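Local coordinates for protein fervidolysin (Fervidobacterium pennivorans, PDB 1R6V) that degrades keratin into peptides as a subtilisin-like serine protease, allowing the bacterium to grow on native feathers, at residues I157-D162 with K225-V230. The protein carries 1 engineered substitution. Residues are numbered along the deposited sequence; the frame is centred on the assembly and turned at random.
Sequences IVAVVD and KIMPIV
Val158, Val160 and Asp162 each donate their backbone N-H to the neighbouring strand 225-230, and Val158 and Val160 also accept one in return, a worked example of parallel strand pairing. Val158 N binds Lys225 O at 2.9 Å, and Val158 O receives Met227 N at 2.7 Å. The zigzag continues as Val160 N reaches Met227 O and Ile229 N reaches Val160 O, until Asp162 N closes the run on Ile229 O at 3.1 Å. Alpha hydrogens add weaker contacts: Ala159 CA lies 3.2 Å from Met227 O, which thus takes a C-H as well as an N-H. Ala159 and Val161 turn their own backbone bonds to strand 263-269, leaving 157-162 held from two flanks.

This is the parallel core of the subtilisin fold, in which strand 157-162 delivers at its C-terminal end Asp162, the inferred charge-relay aspartate. The backbone bond to Ile229 anchors that residue, while its side chain lies against position 200, an engineered alanine at the inferred charge-relay site, on helix 200-209.

Apolar contacts divide between the two sheet faces. On the face of Ile157, Ala159 and Val161, Ile157 CG2 meets Met227 CB at 3.8 Å, and Met227 CE bends back to 4.0 Å from the same methyl, its last torsion (chi3 -86°) folding the thioether end over. Ile229 CG1 approaches Ala159 CB at 4.2 Å, and Ile229 also flanks Val161, whose CG2 branch faces the Ile229 CB; helix 246-258 packs over Met227 and Ile229 through Trp255 and Ala256. On the reverse face Val160 CG2 sits 3.8 Å from Ile226 CG2, the two branches meeting at a slant. Beyond them, helix 200-209 contributes Val204 against Val160 and Ile208 against Ile226.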
loop_
_atom_site.group_PDB
_atom_site.type_symbol
_atom_site.label_atom_id
_atom_site.label_comp_id
_atom_site.label_asym_id
_atom_site.label_seq_id
_atom_site.Cartn_x
_atom_site.Cartn_y
_atom_site.Cartn_z
ATOM N N ILE A 157 7.677 14.898 -17.989
ATOM C CA ILE A 157 8.573 13.784 -17.674
ATOM C C ILE A 157 7.724 12.633 -17.125
ATOM O O ILE A 157 6.976 12.803 -16.170
ATOM C CB ILE A 157 9.625 14.189 -16.604
ATOM C CG1 ILE A 157 10.612 15.190 -17.211
ATOM C CG2 ILE A 157 10.401 12.957 -16.111
ATOM C CD1 ILE A 157 11.531 15.838 -16.179
ATOM N N VAL A 158 7.846 11.464 -17.748
ATOM C CA VAL A 158 7.094 10.279 -17.332
ATOM C C VAL A 158 8.045 9.250 -16.733
ATOM O O VAL A 158 8.992 8.821 -17.413
ATOM C CB VAL A 158 6.438 9.591 -18.555
ATOM C CG1 VAL A 158 5.746 8.303 -18.136
ATOM C CG2 VAL A 158 5.466 10.543 -19.234
ATOM N N ALA A 159 7.798 8.844 -15.493
ATOM C CA ALA A 159 8.649 7.831 -14.880
ATOM C C ALA A 159 8.089 6.461 -15.186
ATOM O O ALA A 159 6.917 6.184 -14.929
ATOM C CB ALA A 159 8.742 8.023 -13.372
ATOM N N VAL A 160 8.938 5.615 -15.761
ATOM C CA VAL A 160 8.545 4.243 -16.069
ATOM C C VAL A 160 9.204 3.426 -14.944
ATOM O O VAL A 160 10.406 3.176 -14.958
ATOM C CB VAL A 160 9.036 3.832 -17.486
ATOM C CG1 VAL A 160 8.942 2.303 -17.668
ATOM C CG2 VAL A 160 8.159 4.522 -18.547
ATOM N N VAL A 161 8.384 3.030 -13.978
ATOM C CA VAL A 161 8.804 2.300 -12.771
ATOM C C VAL A 161 8.592 0.851 -13.141
ATOM O O VAL A 161 7.498 0.314 -13.034
ATOM C CB VAL A 161 7.943 2.769 -11.600
ATOM C CG1 VAL A 161 8.483 2.185 -10.289
ATOM C CG2 VAL A 161 7.973 4.315 -11.567
ATOM N N ASP A 162 9.692 0.218 -13.533
ATOM C CA ASP A 162 9.596 -1.095 -14.140
ATOM C C ASP A 162 10.972 -1.807 -14.134
ATOM O O ASP A 162 11.772 -1.651 -13.201
ATOM C CB ASP A 162 9.148 -0.795 -15.580
ATOM C CG ASP A 162 8.319 -1.876 -16.192
ATOM O OD1 ASP A 162 8.890 -2.937 -16.529
ATOM O OD2 ASP A 162 7.094 -1.650 -16.333
ATOM N N LYS A 225 9.089 12.751 -22.291
ATOM C CA LYS A 225 10.391 12.142 -22.063
ATOM C C LYS A 225 10.197 11.027 -21.050
ATOM O O LYS A 225 9.344 11.121 -20.172
ATOM C CB LYS A 225 11.393 13.160 -21.502
ATOM C CG LYS A 225 11.803 14.241 -22.496
ATOM C CD LYS A 225 12.539 13.635 -23.673
ATOM C CE LYS A 225 13.291 14.695 -24.475
ATOM N NZ LYS A 225 12.369 15.685 -25.076
ATOM N N ILE A 226 11.019 9.994 -21.170
ATOM C CA ILE A 226 10.943 8.831 -20.299
ATOM C C ILE A 226 12.053 8.824 -19.255
ATOM O O ILE A 226 13.236 8.906 -19.596
ATOM C CB ILE A 226 11.063 7.526 -21.126
ATOM C CG1 ILE A 226 9.944 7.455 -22.171
ATOM C CG2 ILE A 226 11.040 6.301 -20.193
ATOM C CD1 ILE A 226 8.555 7.332 -21.588
ATOM N N MET A 227 11.666 8.700 -17.990
ATOM C CA MET A 227 12.627 8.632 -16.885
ATOM C C MET A 227 12.557 7.208 -16.335
ATOM O O MET A 227 11.593 6.838 -15.683
ATOM C CB MET A 227 12.254 9.641 -15.779
ATOM C CG MET A 227 13.052 9.491 -14.460
ATOM S SD MET A 227 12.395 10.626 -13.161
ATOM C CE MET A 227 13.361 12.180 -13.589
ATOM N N PRO A 228 13.569 6.380 -16.622
ATOM C CA PRO A 228 13.533 5.008 -16.109
ATOM C C PRO A 228 13.895 4.883 -14.625
ATOM O O PRO A 228 14.871 5.480 -14.158
ATOM C CB PRO A 228 14.522 4.263 -17.012
ATOM C CG PRO A 228 15.415 5.336 -17.536
ATOM C CD PRO A 228 14.550 6.536 -17.711
ATOM N N ILE A 229 13.070 4.140 -13.893
ATOM C CA ILE A 229 13.292 3.860 -12.474
ATOM C C ILE A 229 13.291 2.341 -12.416
ATOM O O ILE A 229 12.272 1.695 -12.670
ATOM C CB ILE A 229 12.171 4.426 -11.557
ATOM C CG1 ILE A 229 12.016 5.944 -11.760
ATOM C CG2 ILE A 229 12.487 4.074 -10.087
ATOM C CD1 ILE A 229 13.213 6.826 -11.274
ATOM N N VAL A 230 14.441 1.758 -12.096
ATOM C CA VAL A 230 14.546 0.311 -12.089
ATOM C C VAL A 230 14.126 -0.322 -10.777
ATOM O O VAL A 230 14.848 -0.231 -9.784
ATOM C CB VAL A 230 16.003 -0.115 -12.426
ATOM C CG1 VAL A 230 16.118 -1.642 -12.502
ATOM C CG2 VAL A 230 16.416 0.519 -13.744
#